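Local coordinates for CglIIR protein (Corynebacterium glutamicum, PDB 6F1S) that probably serves as the NTP-driven, DEAD-Z1 helicase-like motor subunit of the CglI restriction endonuclease, represented here by its C-terminal domain, at residues G107-P112 against I128-E133; T91-L96 against R119-H124; Y22-P27 against F64-N69. All blocks are in the same frame, centred on the assembly; numbering follows the deposited sequence.

Contact 1 of 3, residues G107-P112 against I128-E133; sequences GALLSP and ILYRIE. With EDO (1,2-ethanediol), chain C.
The ring of Tyr130 is met at its edge, close to the ring plane, by the backbone N of Ser111 and by C1 of a bound 1,2-ethanediol. Leu109 and Leu110 both sit to one side of that plane. Leu109 points its side chain against the direction of the tyrosine and slides along it, with CD1 3.8 Å from Tyr130 CD2. Its CG lies anti to the backbone N (chi1 180°), which brings CG and CD1 against the tyrosine ring. Leu110 crosses the tyrosine at about a right angle, and its CD2 methyl is shared, touching the CE1 and CZ end of the ring and lying 3.9 Å from Ile128 CG2. At the far end of the strand Ile132 adds a looser contact, its CD1 4.4 Å from Leu109 CD1.

The second flat group, the guanidinium of Arg131, takes no part across the contact. It receives OE1 of Glu133, just after the strand, at its edge, 2.9 Å from NH1, and has Asp36 as a further salt-bridge partner through NE.

The polar grip is at the phenol hydroxyl. Ser111 N donates almost straight to Tyr130 OH (3.0 Å, 172°), although the exact place of that oxygen is less certain. Ser111 is the N-cap of helix 112-120, and its own OG is held by Asp114 N. The diol, probably left from the crystallisation liquor, donates through O1 to Leu109 O at 3.2 Å.

Strand 126-132 is an inner strand of the mixed sheet, and both leucines pack against its tyrosine ring from one side. If the phenol oxygen is rightly placed, the amide bond it accepts ties the sheet directly to the N-cap of the helix.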
loop_
_atom_site.group_PDB
_atom_site.type_symbol
_atom_site.label_atom_id
_atom_site.label_comp_id
_atom_site.label_asym_id
_atom_site.label_seq_id
_atom_site.Cartn_x
_atom_site.Cartn_y
_atom_site.Cartn_z
ATOM N N GLY A 107 13.213 -6.713 3.382
ATOM C CA GLY A 107 12.906 -6.124 4.672
ATOM C C GLY A 107 12.490 -4.667 4.632
ATOM O O GLY A 107 12.124 -4.097 5.660
ATOM N N ALA A 108 12.540 -4.064 3.448
ATOM C CA ALA A 108 12.206 -2.650 3.293
ATOM C C ALA A 108 11.481 -2.402 1.980
ATOM O O ALA A 108 11.595 -3.197 1.043
ATOM C CB ALA A 108 13.463 -1.799 3.367
ATOM N N LEU A 109 10.739 -1.301 1.913
ATOM C CA LEU A 109 9.993 -0.960 0.704
ATOM C C LEU A 109 10.249 0.472 0.246
ATOM O O LEU A 109 10.671 0.703 -0.883
ATOM C CB LEU A 109 8.488 -1.147 0.923
ATOM C CG LEU A 109 7.629 -0.807 -0.298
ATOM C CD1 LEU A 109 7.921 -1.788 -1.431
ATOM C CD2 LEU A 109 6.143 -0.792 0.053
ATOM N N LEU A 110 9.995 1.423 1.140
ATOM C CA LEU A 110 9.962 2.844 0.801
ATOM C C LEU A 110 11.303 3.453 0.406
ATOM O O LEU A 110 12.356 3.099 0.937
ATOM C CB LEU A 110 9.391 3.642 1.976
ATOM C CG LEU A 110 7.998 3.232 2.450
ATOM C CD1 LEU A 110 7.560 4.121 3.607
ATOM C CD2 LEU A 110 6.997 3.285 1.295
ATOM N N SER A 111 11.225 4.378 -0.543
ATOM C CA SER A 111 12.329 5.231 -0.956
ATOM C C SER A 111 12.653 6.247 0.143
ATOM O O SER A 111 11.831 6.472 1.034
ATOM C CB SER A 111 11.960 5.963 -2.245
ATOM O OG SER A 111 11.129 7.070 -1.940
ATOM N N PRO A 112 13.841 6.881 0.076
ATOM C CA PRO A 112 14.150 7.903 1.087
ATOM C C PRO A 112 13.145 9.049 1.076
ATOM O O PRO A 112 12.832 9.599 2.128
ATOM C CB PRO A 112 15.539 8.395 0.676
ATOM C CG PRO A 112 16.123 7.273 -0.123
ATOM C CD PRO A 112 14.970 6.665 -0.849
ATOM N N ILE A 128 0.504 4.079 1.135
ATOM C CA ILE A 128 1.460 4.205 0.046
ATOM C C ILE A 128 1.481 2.904 -0.748
ATOM O O ILE A 128 1.701 1.834 -0.184
ATOM C CB ILE A 128 2.879 4.529 0.568
ATOM C CG1 ILE A 128 2.861 5.808 1.414
ATOM C CG2 ILE A 128 3.859 4.645 -0.583
ATOM C CD1 ILE A 128 4.238 6.225 1.946
ATOM N N LEU A 129 1.236 2.993 -2.051
ATOM C CA LEU A 129 1.255 1.811 -2.907
ATOM C C LEU A 129 2.417 1.874 -3.901
ATOM O O LEU A 129 2.568 2.845 -4.640
ATOM C CB LEU A 129 -0.082 1.657 -3.643
ATOM C CG LEU A 129 -1.262 1.209 -2.770
ATOM C CD1 LEU A 129 -2.611 1.429 -3.454
ATOM C CD2 LEU A 129 -1.112 -0.240 -2.373
ATOM N N TYR A 130 3.246 0.835 -3.890
ATOM C CA TYR A 130 4.382 0.733 -4.799
ATOM C C TYR A 130 4.111 -0.303 -5.880
ATOM O O TYR A 130 3.830 -1.466 -5.572
ATOM C CB TYR A 130 5.662 0.356 -4.046
ATOM C CG TYR A 130 6.493 1.520 -3.547
ATOM C CD1 TYR A 130 5.901 2.721 -3.193
ATOM C CD2 TYR A 130 7.876 1.410 -3.427
ATOM C CE1 TYR A 130 6.656 3.782 -2.728
ATOM C CE2 TYR A 130 8.639 2.468 -2.971
ATOM C CZ TYR A 130 8.021 3.654 -2.625
ATOM O OH TYR A 130 8.760 4.722 -2.167
ATOM N N ARG A 131 4.197 0.116 -7.140
ATOM C CA ARG A 131 4.025 -0.803 -8.261
ATOM C C ARG A 131 5.381 -1.322 -8.716
ATOM O O ARG A 131 6.234 -0.557 -9.147
ATOM C CB ARG A 131 3.294 -0.125 -9.423
ATOM C CG ARG A 131 2.786 -1.077 -10.507
ATOM C CD ARG A 131 2.218 -0.303 -11.691
ATOM N NE ARG A 131 1.576 -1.170 -12.674
ATOM C CZ ARG A 131 2.216 -1.763 -13.676
ATOM N NH1 ARG A 131 3.525 -1.590 -13.823
ATOM N NH2 ARG A 131 1.552 -2.534 -14.527
ATOM N N ILE A 132 5.575 -2.630 -8.609
ATOM C CA ILE A 132 6.844 -3.250 -8.972
ATOM C C ILE A 132 6.654 -4.231 -10.116
ATOM O O ILE A 132 5.839 -5.149 -10.025
ATOM C CB ILE A 132 7.476 -3.984 -7.779
ATOM C CG1 ILE A 132 7.723 -3.007 -6.633
ATOM C CG2 ILE A 132 8.772 -4.673 -8.195
ATOM C CD1 ILE A 132 8.181 -3.669 -5.356
ATOM N N GLU A 133 7.419 -4.030 -11.185
ATOM C CA GLU A 133 7.304 -4.845 -12.387
ATOM C C GLU A 133 8.681 -5.166 -12.964
ATOM O O GLU A 133 9.584 -4.340 -12.916
ATOM C CB GLU A 133 6.447 -4.123 -13.428
ATOM C CG GLU A 133 6.148 -4.923 -14.677
ATOM C CD GLU A 133 5.767 -4.041 -15.852
ATOM O OE1 GLU A 133 4.708 -3.384 -15.797
ATOM O OE2 GLU A 133 6.538 -4.000 -16.832
HETATM C C1 EDO C . 11.968 2.772 -3.907
HETATM O O1 EDO C . 12.750 2.287 -2.804
HETATM C C2 EDO C . 12.849 3.052 -5.120
HETATM O O2 EDO C . 12.693 2.014 -6.098
#

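Contact 2 of 3, residues T91-L96 against R119-H124; sequences TARMVL and RAEVAH
His124 and Thr91 form the close-packed end of this contact, their side chains lying side by side and pointing the same way. The imidazole donates through ND1 to Thr91 O at 2.7 Å and 164°; the oxygen lies near the ring plane, while the donor stands well above the carbonyl plane. Thr91 OG1 is also near, 3.5 Å from His124 CE1 but off the plane of the ring. Behind the ring His124 CB leans on Arg93 CB at 3.8 Å, and the two backbones come nearest at Ala92 and His124.

The arginine end is looser and rests on a single point. The Arg93 chain runs out extended, with CG anti to the backbone N (chi1 -175°), and reaches Glu121 with one nitrogen: NH1 meets OE2 at 3.1 Å on the anti lone pair, in a salt bridge bent to 146°. The guanidinium and carboxylate planes stand nearly perpendicular, so there is no two-pronged pairing. Instead the guanidinium is divided, since NH2 makes a salt bridge with Asp49 of the neighbouring strand 49-52. Solvent lies beside Arg119 and Ala120, at the end of helix 112-120, and beside Val122 and Ala123 of the turn.

Glu121 works in two directions. A bend at chi2 folds its carboxylate back over the turn, where OE1 accepts from Ala123 N at 2.9 Å, while OE2 meets the arginine. OE1 also approaches His124 N, but too closely for that bond to be trusted.

All this sits in a beta-alpha-beta crossover, where the chain leaves helix 112-120 and turns into strand 126-132, parallel to strand 92-100. With Ala123 N on one oxygen and Arg93 NH1 on the other, the buried carboxylate has donors that would probably stabilise its negative charge.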
loop_
_atom_site.group_PDB
_atom_site.type_symbol
_atom_site.label_atom_id
_atom_site.label_comp_id
_atom_site.label_asym_id
_atom_site.label_seq_id
_atom_site.Cartn_x
_atom_site.Cartn_y
_atom_site.Cartn_z
ATOM N N THR A 91 -10.189 12.389 5.872
ATOM C CA THR A 91 -9.884 11.600 4.689
ATOM C C THR A 91 -8.519 10.933 4.830
ATOM O O THR A 91 -7.679 11.362 5.624
ATOM C CB THR A 91 -9.905 12.460 3.400
ATOM O OG1 THR A 91 -8.978 13.546 3.523
ATOM C CG2 THR A 91 -11.297 13.018 3.146
ATOM N N ALA A 92 -8.308 9.875 4.058
ATOM C CA ALA A 92 -7.012 9.225 4.009
ATOM C C ALA A 92 -6.169 9.842 2.906
ATOM O O ALA A 92 -6.697 10.378 1.930
ATOM C CB ALA A 92 -7.166 7.723 3.788
ATOM N N ARG A 93 -4.855 9.782 3.083
ATOM C CA ARG A 93 -3.919 10.200 2.051
ATOM C C ARG A 93 -3.393 8.963 1.328
ATOM O O ARG A 93 -3.040 7.963 1.959
ATOM C CB ARG A 93 -2.772 11.010 2.660
ATOM C CG ARG A 93 -1.797 11.598 1.652
ATOM C CD ARG A 93 -0.758 12.445 2.361
ATOM N NE ARG A 93 0.232 13.011 1.450
ATOM C CZ ARG A 93 1.342 13.631 1.842
ATOM N NH1 ARG A 93 1.612 13.764 3.136
ATOM N NH2 ARG A 93 2.185 14.115 0.939
HETATM N N MSE A 94 -3.367 9.021 0.002
HETATM C CA MSE A 94 -2.897 7.888 -0.784
HETATM C C MSE A 94 -1.816 8.306 -1.774
HETATM O O MSE A 94 -1.986 9.256 -2.547
HETATM C CB MSE A 94 -4.053 7.210 -1.527
HETATM C CG MSE A 94 -3.615 5.944 -2.257
HETATM SE SE MSE A 94 -5.074 4.786 -2.868
HETATM C CE MSE A 94 -5.624 5.783 -4.452
ATOM N N VAL A 95 -0.701 7.582 -1.728
ATOM C CA VAL A 95 0.428 7.835 -2.603
ATOM C C VAL A 95 0.670 6.612 -3.485
ATOM O O VAL A 95 0.834 5.497 -2.987
ATOM C CB VAL A 95 1.702 8.182 -1.795
ATOM C CG1 VAL A 95 2.902 8.355 -2.710
ATOM C CG2 VAL A 95 1.470 9.439 -0.959
ATOM N N LEU A 96 0.659 6.830 -4.796
ATOM C CA LEU A 96 0.883 5.774 -5.775
ATOM C C LEU A 96 2.195 6.017 -6.498
ATOM O O LEU A 96 2.360 7.053 -7.139
ATOM C CB LEU A 96 -0.259 5.711 -6.798
ATOM C CG LEU A 96 -1.703 5.621 -6.305
ATOM C CD1 LEU A 96 -2.675 5.618 -7.486
ATOM C CD2 LEU A 96 -1.908 4.393 -5.440
ATOM N N ARG A 119 6.871 10.159 7.472
ATOM C CA ARG A 119 7.173 10.700 8.786
ATOM C C ARG A 119 6.500 12.061 8.974
ATOM O O ARG A 119 6.035 12.385 10.064
ATOM C CB ARG A 119 8.683 10.808 8.998
ATOM C CG ARG A 119 9.367 9.463 9.169
ATOM C CD ARG A 119 10.771 9.628 9.723
ATOM N NE ARG A 119 11.314 8.373 10.237
ATOM C CZ ARG A 119 12.365 7.742 9.720
ATOM N NH1 ARG A 119 12.998 8.256 8.672
ATOM N NH2 ARG A 119 12.787 6.602 10.258
ATOM N N ALA A 120 6.428 12.842 7.902
ATOM C CA ALA A 120 5.833 14.172 7.975
ATOM C C ALA A 120 4.304 14.141 8.053
ATOM O O ALA A 120 3.687 15.115 8.482
ATOM C CB ALA A 120 6.278 15.013 6.781
ATOM N N GLU A 121 3.692 13.035 7.638
ATOM C CA GLU A 121 2.230 12.931 7.667
ATOM C C GLU A 121 1.745 12.421 9.014
ATOM O O GLU A 121 1.898 11.246 9.328
ATOM C CB GLU A 121 1.727 12.016 6.552
ATOM C CG GLU A 121 0.214 11.836 6.537
ATOM C CD GLU A 121 -0.530 13.158 6.477
ATOM O OE1 GLU A 121 -1.255 13.474 7.444
ATOM O OE2 GLU A 121 -0.391 13.881 5.465
ATOM N N VAL A 122 1.158 13.310 9.811
ATOM C CA VAL A 122 0.704 12.936 11.148
ATOM C C VAL A 122 -0.792 13.166 11.352
ATOM O O VAL A 122 -1.326 12.883 12.423
ATOM C CB VAL A 122 1.475 13.708 12.243
ATOM C CG1 VAL A 122 2.940 13.286 12.260
ATOM C CG2 VAL A 122 1.348 15.208 12.035
ATOM N N ALA A 123 -1.467 13.670 10.326
ATOM C CA ALA A 123 -2.899 13.923 10.412
ATOM C C ALA A 123 -3.707 12.852 9.690
ATOM O O ALA A 123 -4.628 12.270 10.257
ATOM C CB ALA A 123 -3.228 15.293 9.844
ATOM N N HIS A 124 -3.358 12.598 8.436
ATOM C CA HIS A 124 -4.113 11.664 7.610
ATOM C C HIS A 124 -3.615 10.234 7.754
ATOM O O HIS A 124 -2.410 9.986 7.719
ATOM C CB HIS A 124 -4.042 12.068 6.133
ATOM C CG HIS A 124 -4.677 13.389 5.827
ATOM N ND1 HIS A 124 -6.040 13.550 5.708
ATOM C CD2 HIS A 124 -4.132 14.607 5.599
ATOM C CE1 HIS A 124 -6.309 14.812 5.431
ATOM N NE2 HIS A 124 -5.169 15.475 5.358
#

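Contact 3 of 3, residues Y22-P27 against F64-N69; sequences YFAADP and FTVDPN
Apolar contact between Val66 and the pair Ala24 and Pro27 makes up most of this interface. Val66 turns CG1 anti to its backbone N (chi1 180°), and that rotation sets both methyls against the 22-27 segment. Ala24 CB nestles between them, 4.0 Å from Val66 CG2, while the same CG2 reaches Pro27 CA at 3.8 Å and also touches the proline CB. Leu71 and Leu73 close in on Val66 from the chain that follows.

The aromatic contribution is slighter. Pro27 CB comes up to the edge of the Phe64 ring, near its plane, at 4.2 Å from CD1. The ring also packs on Pro155 of strand 152-158.

These residues lie where the chain passes from strand 21-23, an outermost strand of the mixed sheet, to the short strand 28-29, which pairs antiparallel with strand 64-65 in a separate two-stranded sheet. A backbone bond of that ribbon, between Thr65 and Arg28, falls just past Pro27.

No hydrogen bond joins the two segments directly, and polar links run to residues nearby. Asp67 OD2 accepts from Asn69 N at 3.2 Å, forming an Asx turn in which the amide approaches from above the carboxylate plane. Just beyond that turn, the carboxylate of Asp70 takes the backbone N atoms of Ala25 and Asp26, one on each oxygen.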
loop_
_atom_site.group_PDB
_atom_site.type_symbol
_atom_site.label_atom_id
_atom_site.label_comp_id
_atom_site.label_asym_id
_atom_site.label_seq_id
_atom_site.Cartn_x
_atom_site.Cartn_y
_atom_site.Cartn_z
ATOM N N TYR A 22 3.858 0.273 8.305
ATOM C CA TYR A 22 3.791 -1.179 8.168
ATOM C C TYR A 22 3.554 -1.518 6.710
ATOM O O TYR A 22 2.629 -0.993 6.095
ATOM C CB TYR A 22 2.674 -1.777 9.031
ATOM C CG TYR A 22 2.779 -1.484 10.511
ATOM C CD1 TYR A 22 3.573 -2.265 11.342
ATOM C CD2 TYR A 22 2.074 -0.432 11.080
ATOM C CE1 TYR A 22 3.668 -2.000 12.700
ATOM C CE2 TYR A 22 2.161 -0.158 12.434
ATOM C CZ TYR A 22 2.958 -0.945 13.240
ATOM O OH TYR A 22 3.043 -0.669 14.589
ATOM N N PHE A 23 4.384 -2.378 6.138
ATOM C CA PHE A 23 4.140 -2.793 4.763
ATOM C C PHE A 23 4.083 -4.315 4.643
ATOM O O PHE A 23 4.721 -5.035 5.403
ATOM C CB PHE A 23 5.201 -2.200 3.815
ATOM C CG PHE A 23 6.431 -3.056 3.636
ATOM C CD1 PHE A 23 7.501 -2.947 4.513
ATOM C CD2 PHE A 23 6.530 -3.942 2.569
ATOM C CE1 PHE A 23 8.643 -3.716 4.346
ATOM C CE2 PHE A 23 7.663 -4.718 2.393
ATOM C CZ PHE A 23 8.728 -4.605 3.285
ATOM N N ALA A 24 3.293 -4.789 3.691
ATOM C CA ALA A 24 3.180 -6.214 3.419
ATOM C C ALA A 24 4.431 -6.736 2.725
ATOM O O ALA A 24 4.743 -6.335 1.607
ATOM C CB ALA A 24 1.948 -6.497 2.565
ATOM N N ALA A 25 5.135 -7.641 3.394
ATOM C CA ALA A 25 6.336 -8.255 2.841
ATOM C C ALA A 25 6.007 -9.148 1.656
ATOM O O ALA A 25 6.758 -9.203 0.681
ATOM C CB ALA A 25 7.059 -9.054 3.906
ATOM N N ASP A 26 4.878 -9.844 1.747
ATOM C CA ASP A 26 4.497 -10.815 0.728
ATOM C C ASP A 26 3.012 -10.724 0.365
ATOM O O ASP A 26 2.247 -11.648 0.626
ATOM C CB ASP A 26 4.840 -12.233 1.209
ATOM C CG ASP A 26 4.710 -13.274 0.113
ATOM O OD1 ASP A 26 4.787 -12.901 -1.075
ATOM O OD2 ASP A 26 4.536 -14.469 0.439
ATOM N N PRO A 27 2.597 -9.606 -0.253
ATOM C CA PRO A 27 1.176 -9.456 -0.582
ATOM C C PRO A 27 0.737 -10.343 -1.740
ATOM O O PRO A 27 1.553 -10.727 -2.576
ATOM C CB PRO A 27 1.067 -7.978 -0.960
ATOM C CG PRO A 27 2.415 -7.629 -1.475
ATOM C CD PRO A 27 3.389 -8.433 -0.670
ATOM N N PHE A 64 -6.574 -6.919 -1.664
ATOM C CA PHE A 64 -5.374 -7.591 -1.179
ATOM C C PHE A 64 -5.701 -8.758 -0.259
ATOM O O PHE A 64 -6.642 -8.703 0.537
ATOM C CB PHE A 64 -4.462 -6.612 -0.428
ATOM C CG PHE A 64 -3.739 -5.632 -1.316
ATOM C CD1 PHE A 64 -2.453 -5.897 -1.758
ATOM C CD2 PHE A 64 -4.336 -4.438 -1.690
ATOM C CE1 PHE A 64 -1.775 -4.984 -2.566
ATOM C CE2 PHE A 64 -3.669 -3.530 -2.495
ATOM C CZ PHE A 64 -2.387 -3.807 -2.938
ATOM N N THR A 65 -4.905 -9.814 -0.383
ATOM C CA THR A 65 -4.896 -10.904 0.579
ATOM C C THR A 65 -3.510 -10.970 1.204
ATOM O O THR A 65 -2.527 -11.226 0.510
ATOM C CB THR A 65 -5.238 -12.258 -0.073
ATOM O OG1 THR A 65 -6.560 -12.208 -0.625
ATOM C CG2 THR A 65 -5.155 -13.384 0.951
ATOM N N VAL A 66 -3.424 -10.709 2.504
ATOM C CA VAL A 66 -2.146 -10.773 3.206
ATOM C C VAL A 66 -2.298 -11.512 4.535
ATOM O O VAL A 66 -3.289 -11.336 5.242
ATOM C CB VAL A 66 -1.560 -9.359 3.465
ATOM C CG1 VAL A 66 -0.228 -9.452 4.203
ATOM C CG2 VAL A 66 -1.385 -8.592 2.159
ATOM N N ASP A 67 -1.323 -12.357 4.860
ATOM C CA ASP A 67 -1.309 -13.033 6.148
ATOM C C ASP A 67 -1.267 -12.000 7.270
ATOM O O ASP A 67 -0.438 -11.094 7.249
ATOM C CB ASP A 67 -0.116 -13.985 6.246
ATOM C CG ASP A 67 -0.065 -14.725 7.571
ATOM O OD1 ASP A 67 -0.885 -15.646 7.770
ATOM O OD2 ASP A 67 0.799 -14.393 8.411
ATOM N N PRO A 68 -2.174 -12.133 8.249
ATOM C CA PRO A 68 -2.331 -11.182 9.354
ATOM C C PRO A 68 -1.035 -10.892 10.099
ATOM O O PRO A 68 -0.856 -9.781 10.592
ATOM C CB PRO A 68 -3.334 -11.883 10.270
ATOM C CG PRO A 68 -4.126 -12.742 9.354
ATOM C CD PRO A 68 -3.149 -13.235 8.332
ATOM N N ASN A 69 -0.140 -11.871 10.172
ATOM C CA ASN A 69 1.130 -11.681 10.864
ATOM C C ASN A 69 2.096 -10.837 10.047
ATOM O O ASN A 69 3.015 -10.220 10.593
ATOM C CB ASN A 69 1.767 -13.030 11.198
ATOM C CG ASN A 69 1.009 -13.776 12.274
ATOM O OD1 ASN A 69 0.191 -14.648 11.982
ATOM N ND2 ASN A 69 1.267 -13.428 13.529
#

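From the N terminus, contact 3 comes first and closes a long excursion through helices 32-46 and 54-61, joining the end of edge strand 21-23 to strand 64-65 and the loop after it. It is complete before the other two begin. Contact 2 opens at 91-96 and contact 1 at 107-112; contact 2 then closes at 119-124 and contact 1 at 128-133, so the two cross. Together they fasten both ends of helix 112-120 to the sheet. Contacts 1 and 2 meet directly, where Leu129 N approaches Val95 O between neighbouring strands. Phe23 against Leu109 and Phe64 against Leu129 join contacts 1 and 3; contacts 2 and 3 remain about 8 Å apart at their nearest atoms.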